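Local coordinates for protein UDP-N-acetylglucosamine 2-epimerase (Listeria monocytogenes, PDB 3OT5) that probably interconverts UDP-N-acetylglucosamine and UDP-N-acetylmannosamine by epimerisation at C2 of the sugar, at residues A[223-228]-A[255-260]; A[261-266]-A[288-293]. All blocks are in the same frame, centred on the assembly; numbering follows the deposited sequence.

How the interactions relate
Both contacts lie in the C-terminal Rossmann-like domain and follow one another along the chain. Strand 225-229 is succeeded by helices 234-237 and 240-254, and interaction 1 closes this excursion where 255-260 enters strand 258-263 beside it. The second half of that strand opens interaction 2, which closes after helix 268-278 and strand 284-287 have been passed, at the loop leading into helix 292-301. The loops are therefore in series, neither nested nor crossed, and meet at Ile-227 O and Val-261 N, 2.9 Å apart. Interaction 1 ties the neighbouring strands at their N-terminal ends; interaction 2 ties the C-terminal end of the shared strand to the loop before helix 292-301, facing the N-terminal domain.

Interaction 1: A[223-228]-A[255-260]; sequences DNRLIL and REDTEL
Asn-224 and Glu-259 both carry CG beside the backbone N, with chi1 of -72° and -67°, and beyond CG the glutamate chain runs out extended, so that the amide and the carboxylate meet on the face of the sheet that also bears Leu-226. There Asn-224 ND2 donates to Glu-259 OE2 over 2.7 Å, the acceptor lying almost in the amide plane and using its anti lone pair; the two flat groups are steeply turned against each other. Glu-259 OE1 is taken by His-285 of the next strand. On the other face, Arg-225 bends at chi3 (-66°) and brings NH2 to Asp-257 OD1, a salt bridge of 3.1 Å made on the syn side but out of both group planes. The same guanidinium gives NH1 to Leu-359 O and forms a cation-pi contact with Tyr-303.

Between these side chains the backbones pair in parallel register. Arg-225 N donates to Asp-257 O at 2.7 Å, Glu-259 N returns to Arg-225 O at 2.9 Å, and Ile-227 N reaches Glu-259 O at 2.7 Å. Further along, Ile-227 CG2 packs on Leu-260 CD1 at 4.1 Å, beneath helix 240-254. A type I turn from Arg-255 to Thr-258 delivers the second strand, and Thr-258 OG1 fastens it by donating to Arg-255 O at 2.7 Å.

This is the pairing of neighbouring strands in a right-handed beta-alpha-beta crossover of a Rossmann-like domain. The polar links gather at the N-terminal ends of the strands, while the apolar pair lies deeper. With partners for both carboxylate oxygens, the buried Glu-259 is held in orientation; Asn-224 ND2 donating to OE2 and His-285 NE2 bonded to OE1 would probably favour its ionised form.

Interaction 2: A[261-266]-A[288-293]; sequences VYPMHL and EPLDAI
The CA atoms come nearest at Pro-263 and Pro-289, 4.5 Å apart, where the end of strand 258-263 passes the loop ahead of helix 292-301 without a hydrogen bond across the pair. Pro-263 turns CB to Glu-288 O, 3.5 Å away, and its CG lies 4.2 Å from Leu-290 CG. On the other partner, the ring of Pro-289 presents CG to Met-264 O at 3.3 Å and to Leu-266 CD2 at 3.6 Å. Leu-266 crosses this ring at about a right angle, its CG placed beside the backbone N by chi1 of -58°.

Polar groups are served around the contact: Glu-288 forms a salt bridge with Arg-271 of helix 268-278, whose NE also binds His-265 O. Asp-291, the N-cap of helix 292-301, accepts from Ile-293 N through OD1 at 3.2 Å, and the same oxygen pairs with Arg-37, away from the contact.

The contact thus joins two loops at the C-terminal edge of the parallel sheet, the region where Rossmann-like domains commonly place their ligand sites. Through proline and leucine carbons and carbonyl oxygens, the direct contact is van der Waals packing, while Arg-271 bridges the segments from helix 268-278.

Interaction 1: A[223-228]-A[255-260]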
# COMPACT_ATOMS: atom_id res chain seq x y z
N ASP A 223 -12.87 -20.18 18.07
CA ASP A 223 -12.95 -18.99 18.92
C ASP A 223 -11.57 -18.35 19.18
O ASP A 223 -11.48 -17.33 19.85
CB ASP A 223 -13.61 -19.33 20.27
CG ASP A 223 -15.06 -19.80 20.13
OD1 ASP A 223 -15.55 -20.45 21.07
OD2 ASP A 223 -15.70 -19.51 19.09
N ASN A 224 -10.51 -18.96 18.64
CA ASN A 224 -9.15 -18.43 18.83
C ASN A 224 -8.88 -17.11 18.15
O ASN A 224 -9.41 -16.82 17.09
CB ASN A 224 -8.10 -19.43 18.37
CG ASN A 224 -7.99 -20.61 19.29
OD1 ASN A 224 -8.29 -20.50 20.47
ND2 ASN A 224 -7.50 -21.72 18.77
N ARG A 225 -7.99 -16.35 18.77
CA ARG A 225 -7.58 -15.05 18.26
C ARG A 225 -6.35 -15.20 17.38
O ARG A 225 -5.29 -15.65 17.83
CB ARG A 225 -7.34 -14.10 19.42
CG ARG A 225 -8.63 -13.86 20.19
CD ARG A 225 -8.43 -13.02 21.41
NE ARG A 225 -7.61 -13.68 22.42
CZ ARG A 225 -7.22 -13.07 23.53
NH1 ARG A 225 -7.57 -11.81 23.76
NH2 ARG A 225 -6.47 -13.72 24.41
N LEU A 226 -6.52 -14.82 16.13
CA LEU A 226 -5.48 -14.93 15.14
C LEU A 226 -4.45 -13.80 15.23
O LEU A 226 -4.79 -12.62 15.19
CB LEU A 226 -6.11 -14.96 13.74
CG LEU A 226 -5.19 -14.95 12.50
CD1 LEU A 226 -4.17 -16.08 12.55
CD2 LEU A 226 -6.02 -15.04 11.23
N ILE A 227 -3.19 -14.19 15.39
CA ILE A 227 -2.09 -13.25 15.41
C ILE A 227 -1.34 -13.50 14.11
O ILE A 227 -0.96 -14.63 13.82
CB ILE A 227 -1.13 -13.45 16.53
CG1 ILE A 227 -1.82 -13.24 17.88
CG2 ILE A 227 0.04 -12.44 16.36
CD1 ILE A 227 -0.92 -13.53 19.05
N LEU A 228 -1.13 -12.45 13.35
CA LEU A 228 -0.43 -12.55 12.08
C LEU A 228 0.90 -11.82 12.23
O LEU A 228 0.96 -10.76 12.85
CB LEU A 228 -1.29 -11.92 10.99
CG LEU A 228 -0.86 -11.94 9.53
CD1 LEU A 228 -0.64 -13.35 9.03
CD2 LEU A 228 -1.94 -11.23 8.70
N ARG A 255 -0.88 -17.75 26.11
CA ARG A 255 -2.29 -17.51 25.83
C ARG A 255 -2.79 -18.60 24.89
O ARG A 255 -2.57 -18.55 23.67
CB ARG A 255 -2.49 -16.13 25.21
CG ARG A 255 -2.08 -14.98 26.12
CD ARG A 255 -2.94 -14.96 27.39
NE ARG A 255 -2.60 -13.83 28.25
CZ ARG A 255 -1.66 -13.84 29.19
NH1 ARG A 255 -1.44 -12.74 29.90
NH2 ARG A 255 -0.93 -14.93 29.43
N GLU A 256 -3.51 -19.57 25.46
CA GLU A 256 -4.00 -20.72 24.71
C GLU A 256 -5.11 -20.45 23.71
O GLU A 256 -5.37 -21.29 22.85
CB GLU A 256 -4.41 -21.84 25.66
CG GLU A 256 -3.25 -22.35 26.48
CD GLU A 256 -3.61 -23.54 27.35
OE1 GLU A 256 -4.67 -24.16 27.10
OE2 GLU A 256 -2.83 -23.85 28.26
N ASP A 257 -5.79 -19.31 23.82
CA ASP A 257 -6.85 -19.01 22.86
C ASP A 257 -6.33 -18.18 21.68
O ASP A 257 -7.09 -17.48 21.03
CB ASP A 257 -8.06 -18.35 23.54
CG ASP A 257 -7.72 -17.07 24.26
OD1 ASP A 257 -6.52 -16.77 24.45
OD2 ASP A 257 -8.68 -16.36 24.65
N THR A 258 -5.03 -18.26 21.41
CA THR A 258 -4.43 -17.55 20.29
C THR A 258 -3.78 -18.51 19.31
O THR A 258 -3.36 -19.61 19.68
CB THR A 258 -3.30 -16.59 20.73
OG1 THR A 258 -2.22 -17.35 21.29
CG2 THR A 258 -3.80 -15.57 21.74
N GLU A 259 -3.71 -18.08 18.07
CA GLU A 259 -3.05 -18.84 17.03
C GLU A 259 -2.18 -17.87 16.25
O GLU A 259 -2.54 -16.71 16.08
CB GLU A 259 -4.04 -19.57 16.12
CG GLU A 259 -4.79 -20.68 16.83
CD GLU A 259 -5.50 -21.63 15.87
OE1 GLU A 259 -5.14 -21.65 14.67
OE2 GLU A 259 -6.39 -22.37 16.34
N LEU A 260 -1.02 -18.34 15.80
CA LEU A 260 -0.08 -17.53 15.07
C LEU A 260 0.07 -18.04 13.66
O LEU A 260 0.21 -19.23 13.44
CB LEU A 260 1.29 -17.55 15.77
CG LEU A 260 2.50 -16.92 15.05
CD1 LEU A 260 2.32 -15.46 14.74
CD2 LEU A 260 3.78 -17.13 15.88

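Interaction 2: A[261-266]-A[288-293]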
# COMPACT_ATOMS: atom_id res chain seq x y z
N VAL A 261 0.00 -17.12 12.71
CA VAL A 261 0.20 -17.44 11.31
C VAL A 261 1.44 -16.64 10.91
O VAL A 261 1.50 -15.44 11.12
CB VAL A 261 -0.99 -17.05 10.43
CG1 VAL A 261 -0.66 -17.30 8.95
CG2 VAL A 261 -2.22 -17.83 10.83
N TYR A 262 2.43 -17.34 10.37
CA TYR A 262 3.65 -16.70 9.95
C TYR A 262 4.05 -17.14 8.56
O TYR A 262 4.60 -18.22 8.39
CB TYR A 262 4.80 -17.00 10.92
CG TYR A 262 6.11 -16.46 10.41
CD1 TYR A 262 6.32 -15.09 10.32
CD2 TYR A 262 7.14 -17.31 10.02
CE1 TYR A 262 7.53 -14.58 9.82
CE2 TYR A 262 8.35 -16.81 9.54
CZ TYR A 262 8.53 -15.45 9.44
OH TYR A 262 9.72 -14.96 8.95
N PRO A 263 3.74 -16.32 7.55
CA PRO A 263 4.17 -16.64 6.21
C PRO A 263 5.68 -16.53 6.23
O PRO A 263 6.22 -15.43 6.33
CB PRO A 263 3.53 -15.54 5.35
CG PRO A 263 2.44 -14.99 6.18
CD PRO A 263 2.92 -15.10 7.58
N MET A 264 6.37 -17.66 6.17
CA MET A 264 7.82 -17.64 6.26
C MET A 264 8.54 -16.92 5.13
O MET A 264 8.22 -17.10 3.97
CB MET A 264 8.35 -19.06 6.33
CG MET A 264 8.03 -19.76 7.63
SD MET A 264 8.73 -21.40 7.61
CE MET A 264 7.77 -22.13 6.27
N HIS A 265 9.52 -16.11 5.51
CA HIS A 265 10.33 -15.40 4.54
C HIS A 265 11.10 -16.48 3.77
O HIS A 265 11.36 -17.56 4.30
CB HIS A 265 11.29 -14.42 5.23
CG HIS A 265 12.01 -13.52 4.27
ND1 HIS A 265 13.22 -13.85 3.70
CD2 HIS A 265 11.69 -12.29 3.78
CE1 HIS A 265 13.61 -12.87 2.89
NE2 HIS A 265 12.69 -11.92 2.93
N LEU A 266 11.44 -16.18 2.53
CA LEU A 266 12.13 -17.12 1.66
C LEU A 266 13.59 -17.41 2.05
O LEU A 266 14.18 -18.37 1.56
CB LEU A 266 12.10 -16.59 0.23
CG LEU A 266 10.73 -16.32 -0.41
CD1 LEU A 266 10.93 -15.77 -1.83
CD2 LEU A 266 9.87 -17.58 -0.44
N GLU A 288 3.89 -20.66 3.65
CA GLU A 288 4.64 -19.98 2.62
C GLU A 288 4.16 -18.54 2.51
O GLU A 288 3.09 -18.20 3.05
CB GLU A 288 4.47 -20.70 1.27
CG GLU A 288 5.02 -22.14 1.26
CD GLU A 288 6.53 -22.20 1.49
OE1 GLU A 288 7.22 -21.21 1.18
OE2 GLU A 288 7.02 -23.25 1.95
N PRO A 289 4.94 -17.67 1.85
CA PRO A 289 4.52 -16.27 1.73
C PRO A 289 3.17 -16.14 1.04
O PRO A 289 2.94 -16.74 -0.01
CB PRO A 289 5.62 -15.63 0.88
CG PRO A 289 6.80 -16.53 1.04
CD PRO A 289 6.24 -17.90 1.21
N LEU A 290 2.27 -15.38 1.64
CA LEU A 290 0.95 -15.18 1.06
C LEU A 290 0.96 -14.03 0.07
O LEU A 290 1.77 -13.12 0.17
CB LEU A 290 -0.07 -14.86 2.15
CG LEU A 290 -0.38 -15.96 3.16
CD1 LEU A 290 -1.31 -15.41 4.23
CD2 LEU A 290 -0.97 -17.18 2.46
N ASP A 291 0.04 -14.11 -0.88
CA ASP A 291 -0.15 -13.07 -1.86
C ASP A 291 -0.72 -11.89 -1.08
O ASP A 291 -1.32 -12.08 -0.01
CB ASP A 291 -1.16 -13.55 -2.92
CG ASP A 291 -1.51 -12.49 -3.97
OD1 ASP A 291 -1.10 -11.32 -3.81
OD2 ASP A 291 -2.22 -12.83 -4.94
N ALA A 292 -0.51 -10.68 -1.58
CA ALA A 292 -1.04 -9.49 -0.92
C ALA A 292 -2.54 -9.65 -0.71
O ALA A 292 -3.09 -9.18 0.30
CB ALA A 292 -0.74 -8.24 -1.75
N ILE A 293 -3.20 -10.33 -1.64
CA ILE A 293 -4.65 -10.57 -1.59
C ILE A 293 -5.03 -11.57 -0.50
O ILE A 293 -5.93 -11.30 0.30
CB ILE A 293 -5.18 -10.99 -2.96
CG1 ILE A 293 -4.99 -9.84 -3.94
CG2 ILE A 293 -6.65 -11.37 -2.87
CD1 ILE A 293 -5.35 -10.15 -5.34